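Local coordinates for Cgl0159-like domain-containing protein (Corynebacterium glutamicum, PDB 3FOK) that is of unknown function but belongs to the Cgl0159-like family, whose members are classed with the TIM-barrel proteins, at residues R69-L80 / V88-L98; I179-N187 / A201-A209. All blocks are in the same frame, centred on the assembly; numbering follows the deposited sequence.

Contact 1 of 2, residues R69-L80 / V88-L98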
loop_
_atom_site.group_PDB
_atom_site.type_symbol
_atom_site.label_atom_id
_atom_site.label_comp_id
_atom_site.label_asym_id
_atom_site.label_seq_id
_atom_site.Cartn_x
_atom_site.Cartn_y
_atom_site.Cartn_z
ATOM N N ARG A 69 -23.819 -18.973 -19.933
ATOM C CA ARG A 69 -24.278 -18.821 -18.562
ATOM C C ARG A 69 -25.673 -19.389 -18.309
ATOM O O ARG A 69 -25.955 -19.884 -17.212
ATOM C CB ARG A 69 -24.224 -17.342 -18.160
ATOM C CG ARG A 69 -24.666 -17.061 -16.728
ATOM C CD ARG A 69 -23.790 -17.768 -15.686
ATOM N NE ARG A 69 -22.699 -16.932 -15.180
ATOM C CZ ARG A 69 -21.436 -17.008 -15.589
ATOM N NH1 ARG A 69 -21.082 -17.887 -16.521
ATOM N NH2 ARG A 69 -20.518 -16.213 -15.051
ATOM N N TYR A 70 -26.546 -19.327 -19.309
ATOM C CA TYR A 70 -27.896 -19.854 -19.141
ATOM C C TYR A 70 -27.879 -21.367 -18.965
ATOM O O TYR A 70 -28.627 -21.910 -18.154
ATOM C CB TYR A 70 -28.768 -19.459 -20.327
ATOM C CG TYR A 70 -29.106 -17.986 -20.334
ATOM C CD1 TYR A 70 -30.157 -17.490 -19.562
ATOM C CD2 TYR A 70 -28.344 -17.080 -21.072
ATOM C CE1 TYR A 70 -30.438 -16.123 -19.528
ATOM C CE2 TYR A 70 -28.615 -15.721 -21.042
ATOM C CZ TYR A 70 -29.659 -15.247 -20.270
ATOM O OH TYR A 70 -29.919 -13.898 -20.237
ATOM N N GLU A 71 -27.019 -22.052 -19.713
ATOM C CA GLU A 71 -26.928 -23.502 -19.588
ATOM C C GLU A 71 -26.230 -23.844 -18.281
ATOM O O GLU A 71 -26.553 -24.840 -17.642
ATOM C CB GLU A 71 -26.139 -24.115 -20.745
ATOM C CG GLU A 71 -26.661 -23.783 -22.122
ATOM C CD GLU A 71 -26.065 -24.679 -23.193
ATOM O OE1 GLU A 71 -24.914 -25.136 -23.014
ATOM O OE2 GLU A 71 -26.743 -24.915 -24.217
ATOM N N LEU A 72 -25.268 -23.016 -17.889
ATOM C CA LEU A 72 -24.540 -23.244 -16.649
ATOM C C LEU A 72 -25.552 -23.232 -15.511
ATOM O O LEU A 72 -25.546 -24.111 -14.654
ATOM C CB LEU A 72 -23.501 -22.144 -16.420
ATOM C CG LEU A 72 -22.294 -22.462 -15.524
ATOM C CD1 LEU A 72 -21.644 -21.158 -15.090
ATOM C CD2 LEU A 72 -22.718 -23.259 -14.301
ATOM N N LEU A 73 -26.430 -22.233 -15.518
ATOM C CA LEU A 73 -27.451 -22.113 -14.487
ATOM C C LEU A 73 -28.413 -23.299 -14.509
ATOM O O LEU A 73 -28.810 -23.794 -13.455
ATOM C CB LEU A 73 -28.217 -20.794 -14.652
ATOM C CG LEU A 73 -27.420 -19.518 -14.336
ATOM C CD1 LEU A 73 -28.247 -18.283 -14.670
ATOM C CD2 LEU A 73 -27.027 -19.513 -12.869
ATOM N N GLU A 74 -28.781 -23.759 -15.702
ATOM C CA GLU A 74 -29.688 -24.898 -15.825
ATOM C C GLU A 74 -29.038 -26.136 -15.222
ATOM O O GLU A 74 -29.636 -26.837 -14.405
ATOM C CB GLU A 74 -30.018 -25.177 -17.295
ATOM C CG GLU A 74 -31.498 -25.069 -17.654
ATOM C CD GLU A 74 -32.391 -25.957 -16.802
ATOM O OE1 GLU A 74 -32.216 -27.196 -16.820
ATOM O OE2 GLU A 74 -33.275 -25.411 -16.111
ATOM N N ARG A 75 -27.803 -26.402 -15.632
ATOM C CA ARG A 75 -27.070 -27.556 -15.135
ATOM C C ARG A 75 -26.940 -27.472 -13.616
ATOM O O ARG A 75 -26.958 -28.486 -12.926
ATOM C CB ARG A 75 -25.696 -27.617 -15.805
ATOM C CG ARG A 75 -25.782 -27.521 -17.326
ATOM C CD ARG A 75 -24.416 -27.462 -17.983
ATOM N NE ARG A 75 -23.880 -28.789 -18.253
ATOM C CZ ARG A 75 -24.060 -29.454 -19.390
ATOM N NH1 ARG A 75 -24.759 -28.914 -20.377
ATOM N NH2 ARG A 75 -23.544 -30.666 -19.537
HETATM N N MSE A 76 -26.826 -26.250 -13.102
HETATM C CA MSE A 76 -26.716 -26.028 -11.665
HETATM C C MSE A 76 -28.057 -26.323 -11.001
HETATM O O MSE A 76 -28.119 -27.002 -9.974
HETATM C CB MSE A 76 -26.306 -24.578 -11.373
HETATM C CG MSE A 76 -24.927 -24.424 -10.739
HETATM SE SE MSE A 76 -24.757 -25.338 -9.044
HETATM C CE MSE A 76 -24.397 -27.099 -9.719
ATOM N N ALA A 77 -29.129 -25.807 -11.597
ATOM C CA ALA A 77 -30.475 -26.008 -11.076
ATOM C C ALA A 77 -30.776 -27.498 -10.964
ATOM O O ALA A 77 -31.377 -27.947 -9.986
ATOM C CB ALA A 77 -31.490 -25.338 -11.983
ATOM N N ILE A 78 -30.354 -28.260 -11.969
ATOM C CA ILE A 78 -30.574 -29.699 -11.973
ATOM C C ILE A 78 -29.848 -30.330 -10.791
ATOM O O ILE A 78 -30.441 -31.075 -10.010
ATOM C CB ILE A 78 -30.059 -30.338 -13.282
ATOM C CG1 ILE A 78 -30.927 -29.881 -14.457
ATOM C CG2 ILE A 78 -30.069 -31.857 -13.164
ATOM C CD1 ILE A 78 -30.456 -30.390 -15.803
ATOM N N ALA A 79 -28.560 -30.025 -10.668
ATOM C CA ALA A 79 -27.753 -30.560 -9.580
ATOM C C ALA A 79 -28.390 -30.253 -8.224
ATOM O O ALA A 79 -28.518 -31.135 -7.379
ATOM C CB ALA A 79 -26.349 -29.978 -9.641
ATOM N N LEU A 80 -28.800 -29.002 -8.026
ATOM C CA LEU A 80 -29.414 -28.584 -6.769
ATOM C C LEU A 80 -30.760 -29.240 -6.490
ATOM O O LEU A 80 -31.195 -29.299 -5.340
ATOM C CB LEU A 80 -29.594 -27.062 -6.738
ATOM C CG LEU A 80 -28.344 -26.185 -6.640
ATOM C CD1 LEU A 80 -28.760 -24.720 -6.601
ATOM C CD2 LEU A 80 -27.549 -26.547 -5.389
ATOM N N VAL A 88 -24.005 -25.075 -3.022
ATOM C CA VAL A 88 -23.244 -24.658 -4.186
ATOM C C VAL A 88 -22.144 -23.656 -3.845
ATOM O O VAL A 88 -22.263 -22.881 -2.897
ATOM C CB VAL A 88 -24.194 -24.031 -5.238
ATOM C CG1 VAL A 88 -25.058 -22.963 -4.581
ATOM C CG2 VAL A 88 -23.400 -23.433 -6.383
ATOM N N LEU A 89 -21.065 -23.702 -4.621
ATOM C CA LEU A 89 -19.937 -22.793 -4.456
ATOM C C LEU A 89 -19.865 -21.935 -5.703
ATOM O O LEU A 89 -19.766 -22.453 -6.813
ATOM C CB LEU A 89 -18.621 -23.564 -4.306
ATOM C CG LEU A 89 -17.354 -22.803 -4.731
ATOM C CD1 LEU A 89 -17.245 -21.488 -3.972
ATOM C CD2 LEU A 89 -16.131 -23.670 -4.483
ATOM N N GLY A 90 -19.909 -20.622 -5.528
ATOM C CA GLY A 90 -19.838 -19.755 -6.680
ATOM C C GLY A 90 -19.411 -18.341 -6.371
ATOM O O GLY A 90 -19.300 -17.939 -5.214
ATOM N N THR A 91 -19.150 -17.591 -7.431
ATOM C CA THR A 91 -18.757 -16.200 -7.318
ATOM C C THR A 91 -20.075 -15.440 -7.125
ATOM O O THR A 91 -21.148 -15.994 -7.362
ATOM C CB THR A 91 -18.009 -15.755 -8.598
ATOM O OG1 THR A 91 -18.371 -14.414 -8.934
ATOM C CG2 THR A 91 -18.339 -16.680 -9.754
ATOM N N PRO A 92 -20.023 -14.174 -6.686
ATOM C CA PRO A 92 -21.268 -13.422 -6.481
ATOM C C PRO A 92 -22.278 -13.389 -7.637
ATOM O O PRO A 92 -23.486 -13.423 -7.403
ATOM C CB PRO A 92 -20.773 -12.024 -6.117
ATOM C CG PRO A 92 -19.485 -12.307 -5.410
ATOM C CD PRO A 92 -18.853 -13.365 -6.297
ATOM N N ASP A 93 -21.805 -13.311 -8.878
ATOM C CA ASP A 93 -22.720 -13.254 -10.021
ATOM C C ASP A 93 -23.512 -14.547 -10.226
ATOM O O ASP A 93 -24.647 -14.520 -10.703
ATOM C CB ASP A 93 -21.952 -12.915 -11.297
ATOM C CG ASP A 93 -20.964 -13.998 -11.684
ATOM O OD1 ASP A 93 -20.025 -14.261 -10.897
ATOM O OD2 ASP A 93 -21.132 -14.589 -12.775
ATOM N N ILE A 94 -22.907 -15.676 -9.868
ATOM C CA ILE A 94 -23.555 -16.978 -9.997
ATOM C C ILE A 94 -24.558 -17.182 -8.863
ATOM O O ILE A 94 -25.683 -17.635 -9.084
ATOM C CB ILE A 94 -22.511 -18.132 -9.957
ATOM C CG1 ILE A 94 -21.603 -18.063 -11.191
ATOM C CG2 ILE A 94 -23.216 -19.489 -9.902
ATOM C CD1 ILE A 94 -22.296 -18.418 -12.495
ATOM N N ILE A 95 -24.148 -16.836 -7.647
ATOM C CA ILE A 95 -25.019 -16.998 -6.495
ATOM C C ILE A 95 -26.239 -16.082 -6.550
ATOM O O ILE A 95 -27.349 -16.517 -6.244
ATOM C CB ILE A 95 -24.248 -16.770 -5.177
ATOM C CG1 ILE A 95 -23.142 -17.817 -5.049
ATOM C CG2 ILE A 95 -25.191 -16.860 -3.991
ATOM C CD1 ILE A 95 -23.628 -19.256 -5.162
ATOM N N ASP A 96 -26.049 -14.826 -6.945
ATOM C CA ASP A 96 -27.181 -13.911 -7.024
ATOM C C ASP A 96 -28.245 -14.446 -7.986
ATOM O O ASP A 96 -29.428 -14.454 -7.646
ATOM C CB ASP A 96 -26.738 -12.505 -7.451
ATOM C CG ASP A 96 -25.857 -11.820 -6.407
ATOM O OD1 ASP A 96 -26.027 -12.092 -5.196
ATOM O OD2 ASP A 96 -25.000 -10.995 -6.791
ATOM N N ASP A 97 -27.844 -14.900 -9.173
ATOM C CA ASP A 97 -28.829 -15.431 -10.109
ATOM C C ASP A 97 -29.596 -16.569 -9.443
ATOM O O ASP A 97 -30.818 -16.509 -9.320
ATOM C CB ASP A 97 -28.168 -15.934 -11.395
ATOM C CG ASP A 97 -27.643 -14.802 -12.263
ATOM O OD1 ASP A 97 -28.215 -13.692 -12.206
ATOM O OD2 ASP A 97 -26.666 -15.027 -13.014
ATOM N N LEU A 98 -28.876 -17.597 -9.000
ATOM C CA LEU A 98 -29.508 -18.732 -8.340
ATOM C C LEU A 98 -30.400 -18.277 -7.186
ATOM O O LEU A 98 -31.456 -18.856 -6.946
ATOM C CB LEU A 98 -28.451 -19.705 -7.818
ATOM C CG LEU A 98 -27.659 -20.527 -8.840
ATOM C CD1 LEU A 98 -26.549 -21.300 -8.136
ATOM C CD2 LEU A 98 -28.599 -21.480 -9.568
#
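Helix 69-80 and the short helix 92-98 run at 62° to each other with their axes 11.1 Å apart, and the backbones come nearest at Leu73 and Leu98 and again where Leu80 faces Val88, on the strand that precedes the second helix. Long and branched side chains fill this wide spacing. At one end Met76, a selenomethionine, bends at chi2 and chi3 and lays SE 3.5 Å from Val88 CG2, while Leu80 meets the same valine from another direction, its CD2 lying 4.2 Å from Val88 CB. Beta-branched Val88 suits this strand position, turning CG2 to the selenium and CB to the leucine. Met76 and Leu80 thus pack the crossover helix of the beta-alpha-beta unit 44-48, 69-81, 87-90, the repeating element of a TIM-type barrel, on the strand it leads to. Leu98 lies between the two ends, its CD2 touching both Leu73 CD2 and Met76 CB. Leu73 also rests its methyls on Asp97, whose carboxylate is engaged by Arg18 from helix 8-20.

At the N-terminal end of helix 69-80 the chemistry turns polar. Arg69 sends CG anti to its own N (chi1 -179°) and then kinks, bringing NH2 to Asp93 OD2 at 2.9 Å in an almost straight salt bridge. The oxygen lies close to the guanidinium plane, although the two planar groups are twisted 47° apart. Ile94 CD1 sits over one face of the guanidinium and also meets Leu72 CD1 at 3.8 Å, joining the charged end to the apolar part. Asp93 OD1 accepts a hydrogen bond from OG1 of the N-cap residue Thr91 at 2.6 Å. With both oxygens engaged, the carboxylate is fixed in rotation, and the buried charge of Arg69 is matched by an anion that probably stays ionised.

Contact 2 of 2, residues I179-N187 / A201-A209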
loop_
_atom_site.group_PDB
_atom_site.type_symbol
_atom_site.label_atom_id
_atom_site.label_comp_id
_atom_site.label_asym_id
_atom_site.label_seq_id
_atom_site.Cartn_x
_atom_site.Cartn_y
_atom_site.Cartn_z
ATOM N N ILE A 179 -14.166 -21.193 6.588
ATOM C CA ILE A 179 -13.417 -20.838 5.393
ATOM C C ILE A 179 -12.626 -22.029 4.852
ATOM O O ILE A 179 -11.802 -22.638 5.536
ATOM C CB ILE A 179 -12.486 -19.631 5.654
ATOM C CG1 ILE A 179 -11.757 -19.253 4.363
ATOM C CG2 ILE A 179 -11.522 -19.949 6.786
ATOM C CD1 ILE A 179 -11.006 -17.944 4.450
HETATM N N MSE A 180 -12.914 -22.330 3.593
HETATM C CA MSE A 180 -12.360 -23.441 2.830
HETATM C C MSE A 180 -11.141 -23.006 2.000
HETATM O O MSE A 180 -11.253 -22.123 1.151
HETATM C CB MSE A 180 -13.487 -23.924 1.912
HETATM C CG MSE A 180 -13.349 -25.254 1.226
HETATM SE SE MSE A 180 -14.864 -25.376 -0.007
HETATM C CE MSE A 180 -16.303 -25.601 1.269
ATOM N N LEU A 181 -9.981 -23.613 2.245
ATOM C CA LEU A 181 -8.783 -23.268 1.484
ATOM C C LEU A 181 -8.420 -24.410 0.535
ATOM O O LEU A 181 -8.346 -25.570 0.953
ATOM C CB LEU A 181 -7.592 -22.996 2.415
ATOM C CG LEU A 181 -7.687 -21.932 3.512
ATOM C CD1 LEU A 181 -6.311 -21.756 4.140
ATOM C CD2 LEU A 181 -8.172 -20.615 2.941
ATOM N N GLU A 182 -8.196 -24.078 -0.735
ATOM C CA GLU A 182 -7.821 -25.071 -1.737
ATOM C C GLU A 182 -6.344 -24.845 -2.038
ATOM O O GLU A 182 -5.993 -23.995 -2.856
ATOM C CB GLU A 182 -8.647 -24.888 -3.013
ATOM C CG GLU A 182 -8.549 -26.056 -3.995
ATOM C CD GLU A 182 -9.345 -25.823 -5.272
ATOM O OE1 GLU A 182 -10.472 -25.290 -5.189
ATOM O OE2 GLU A 182 -8.851 -26.185 -6.360
ATOM N N PRO A 183 -5.456 -25.602 -1.371
ATOM C CA PRO A 183 -4.015 -25.463 -1.577
ATOM C C PRO A 183 -3.457 -26.332 -2.696
ATOM O O PRO A 183 -4.046 -27.344 -3.074
ATOM C CB PRO A 183 -3.452 -25.855 -0.226
ATOM C CG PRO A 183 -4.336 -27.011 0.127
ATOM C CD PRO A 183 -5.728 -26.529 -0.256
ATOM N N PHE A 184 -2.300 -25.920 -3.201
ATOM C CA PHE A 184 -1.601 -26.613 -4.273
ATOM C C PHE A 184 -0.177 -26.095 -4.329
ATOM O O PHE A 184 0.089 -24.946 -3.975
ATOM C CB PHE A 184 -2.217 -26.292 -5.638
ATOM C CG PHE A 184 -3.403 -27.123 -6.005
ATOM C CD1 PHE A 184 -3.274 -28.490 -6.220
ATOM C CD2 PHE A 184 -4.641 -26.523 -6.205
ATOM C CE1 PHE A 184 -4.366 -29.251 -6.636
ATOM C CE2 PHE A 184 -5.737 -27.270 -6.618
ATOM C CZ PHE A 184 -5.599 -28.640 -6.836
HETATM N N MSE A 185 0.736 -26.951 -4.766
HETATM C CA MSE A 185 2.109 -26.535 -4.974
HETATM C C MSE A 185 2.032 -26.417 -6.489
HETATM O O MSE A 185 1.496 -27.312 -7.142
HETATM C CB MSE A 185 3.100 -27.631 -4.575
HETATM C CG MSE A 185 3.161 -27.926 -3.078
HETATM SE SE MSE A 185 3.790 -26.462 -1.974
HETATM C CE MSE A 185 2.121 -25.579 -1.727
ATOM N N SER A 186 2.516 -25.317 -7.050
ATOM C CA SER A 186 2.450 -25.142 -8.496
ATOM C C SER A 186 3.791 -24.741 -9.085
ATOM O O SER A 186 4.611 -24.120 -8.414
ATOM C CB SER A 186 1.398 -24.089 -8.851
ATOM O OG SER A 186 0.112 -24.475 -8.403
ATOM N N ASN A 187 4.011 -25.100 -10.344
ATOM C CA ASN A 187 5.255 -24.761 -11.019
ATOM C C ASN A 187 4.987 -24.267 -12.425
ATOM O O ASN A 187 3.951 -24.574 -13.019
ATOM C CB ASN A 187 6.183 -25.977 -11.116
ATOM C CG ASN A 187 6.461 -26.615 -9.774
ATOM O OD1 ASN A 187 5.725 -27.495 -9.327
ATOM N ND2 ASN A 187 7.525 -26.172 -9.120
ATOM N N ALA A 201 3.828 -33.238 -2.445
ATOM C CA ALA A 201 3.547 -31.840 -2.741
ATOM C C ALA A 201 2.233 -31.435 -2.075
ATOM O O ALA A 201 2.137 -30.361 -1.476
ATOM C CB ALA A 201 3.468 -31.624 -4.241
ATOM N N VAL A 202 1.223 -32.295 -2.177
ATOM C CA VAL A 202 -0.067 -32.009 -1.571
ATOM C C VAL A 202 0.104 -31.849 -0.066
ATOM O O VAL A 202 -0.461 -30.936 0.541
ATOM C CB VAL A 202 -1.080 -33.139 -1.846
ATOM C CG1 VAL A 202 -2.388 -32.858 -1.114
ATOM C CG2 VAL A 202 -1.327 -33.260 -3.339
ATOM N N ILE A 203 0.889 -32.741 0.531
ATOM C CA ILE A 203 1.131 -32.693 1.963
ATOM C C ILE A 203 1.814 -31.385 2.355
ATOM O O ILE A 203 1.424 -30.739 3.334
ATOM C CB ILE A 203 1.989 -33.894 2.409
ATOM C CG1 ILE A 203 1.139 -35.168 2.361
ATOM C CG2 ILE A 203 2.551 -33.664 3.814
ATOM C CD1 ILE A 203 1.894 -36.439 2.673
ATOM N N GLN A 204 2.818 -30.983 1.582
ATOM C CA GLN A 204 3.534 -29.748 1.873
ATOM C C GLN A 204 2.612 -28.532 1.759
ATOM O O GLN A 204 2.731 -27.581 2.531
ATOM C CB GLN A 204 4.718 -29.577 0.920
ATOM C CG GLN A 204 5.663 -28.460 1.331
ATOM C CD GLN A 204 6.770 -28.222 0.322
ATOM O OE1 GLN A 204 7.682 -27.426 0.564
ATOM N NE2 GLN A 204 6.699 -28.907 -0.817
ATOM N N SER A 205 1.698 -28.563 0.794
ATOM C CA SER A 205 0.779 -27.449 0.596
ATOM C C SER A 205 -0.193 -27.329 1.762
ATOM O O SER A 205 -0.580 -26.225 2.145
ATOM C CB SER A 205 0.002 -27.607 -0.721
ATOM O OG SER A 205 -0.926 -28.669 -0.665
ATOM N N VAL A 206 -0.587 -28.464 2.324
ATOM C CA VAL A 206 -1.512 -28.459 3.448
ATOM C C VAL A 206 -0.848 -27.877 4.690
ATOM O O VAL A 206 -1.451 -27.076 5.407
ATOM C CB VAL A 206 -2.011 -29.879 3.762
ATOM C CG1 VAL A 206 -2.867 -29.865 5.004
ATOM C CG2 VAL A 206 -2.814 -30.416 2.589
ATOM N N ALA A 207 0.396 -28.277 4.940
ATOM C CA ALA A 207 1.131 -27.781 6.103
ATOM C C ALA A 207 1.276 -26.263 6.038
ATOM O O ALA A 207 1.253 -25.582 7.062
ATOM C CB ALA A 207 2.502 -28.434 6.176
ATOM N N ILE A 208 1.411 -25.736 4.826
ATOM C CA ILE A 208 1.552 -24.303 4.629
ATOM C C ILE A 208 0.215 -23.589 4.785
ATOM O O ILE A 208 0.102 -22.630 5.548
ATOM C CB ILE A 208 2.146 -23.989 3.232
ATOM C CG1 ILE A 208 3.597 -24.480 3.165
ATOM C CG2 ILE A 208 2.074 -22.489 2.956
ATOM C CD1 ILE A 208 4.211 -24.407 1.793
ATOM N N ALA A 209 -0.800 -24.062 4.069
ATOM C CA ALA A 209 -2.122 -23.446 4.132
ATOM C C ALA A 209 -2.689 -23.439 5.552
ATOM O O ALA A 209 -3.234 -22.436 6.007
ATOM C CB ALA A 209 -3.082 -24.170 3.190
HETATM O O HOH W 1 -2.502 -29.701 -2.933
#
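Met185 lies along Ala201 and Gln204, and Pro183 packs on Ser205, Val206 and Ala209. They join strand 179-187, part of the curled, largely parallel sheet expected of a TIM-barrel relative, to the helix that follows it after the short antiparallel strand 192-195. The strand and helix run at 126° with their axes 6.9 Å apart, a separation close enough to favour small residues on the helix: Ser205 and Ala209 face the strand and Ala201 touches it from the flank. Phe184, whose side chain starts away from the helix, has its backbone closest to Ser205.

Met185, a selenomethionine, has CG anti to its carbonyl carbon (chi1 -68°) and bends again at chi2, which carries the selenium along the helix surface. Met185 CG lies 3.9 Å from Ala201 CB, and Met185 SE passes 4.0 Å from NE2 of Gln204. That glutamine is extended, and the two side chains cross at about a right angle. A long, unbranched, flexible chain suits the surface over Ala201 and Gln204. Ile151 of the adjoining strand 144-151 touches both Met185 and Ile208.

Pro183 presents its ring instead of a long chain. Pro183 CB meets Ala209 CB at 3.8 Å, while CG faces Val206 CG2 more loosely and lies near Ser205 OG. Leu181, two residues earlier, reaches the same alanine with CD1, 4.1 Å from Ala209 CB, so one small methyl receives two strand side chains.

Ser205 supplies the polar element. Its hydroxyl donates to Val202 O one turn back, tilted 26° from the carbonyl plane and on the same face as the backbone donor Val206 N. A water completes the link to the strand, donating to Ser205 OG at 2.9 Å and to Pro183 O at 2.8 Å.

In the fold
Contact 1 closes well before contact 2 opens along the chain, and the two lie on opposite sides of the chain's centre, about 27 Å apart between centres. They do not touch, yet both reach the same curled sheet: contact 1 through strand 87-90 and contact 2 through strand 179-189, with strands 108-112 and 144-151 between them. In each case a helix covers a sheet strand, as expected for a TIM-barrel relative; contact 1 joins the helix and second strand of the beta-alpha-beta unit 44-48, 69-81, 87-90 and adds the next helix, 92-100. Each also borders a different neighbouring subunit of the five-chain assembly, so packing within the barrel and packing between subunits meet at both places.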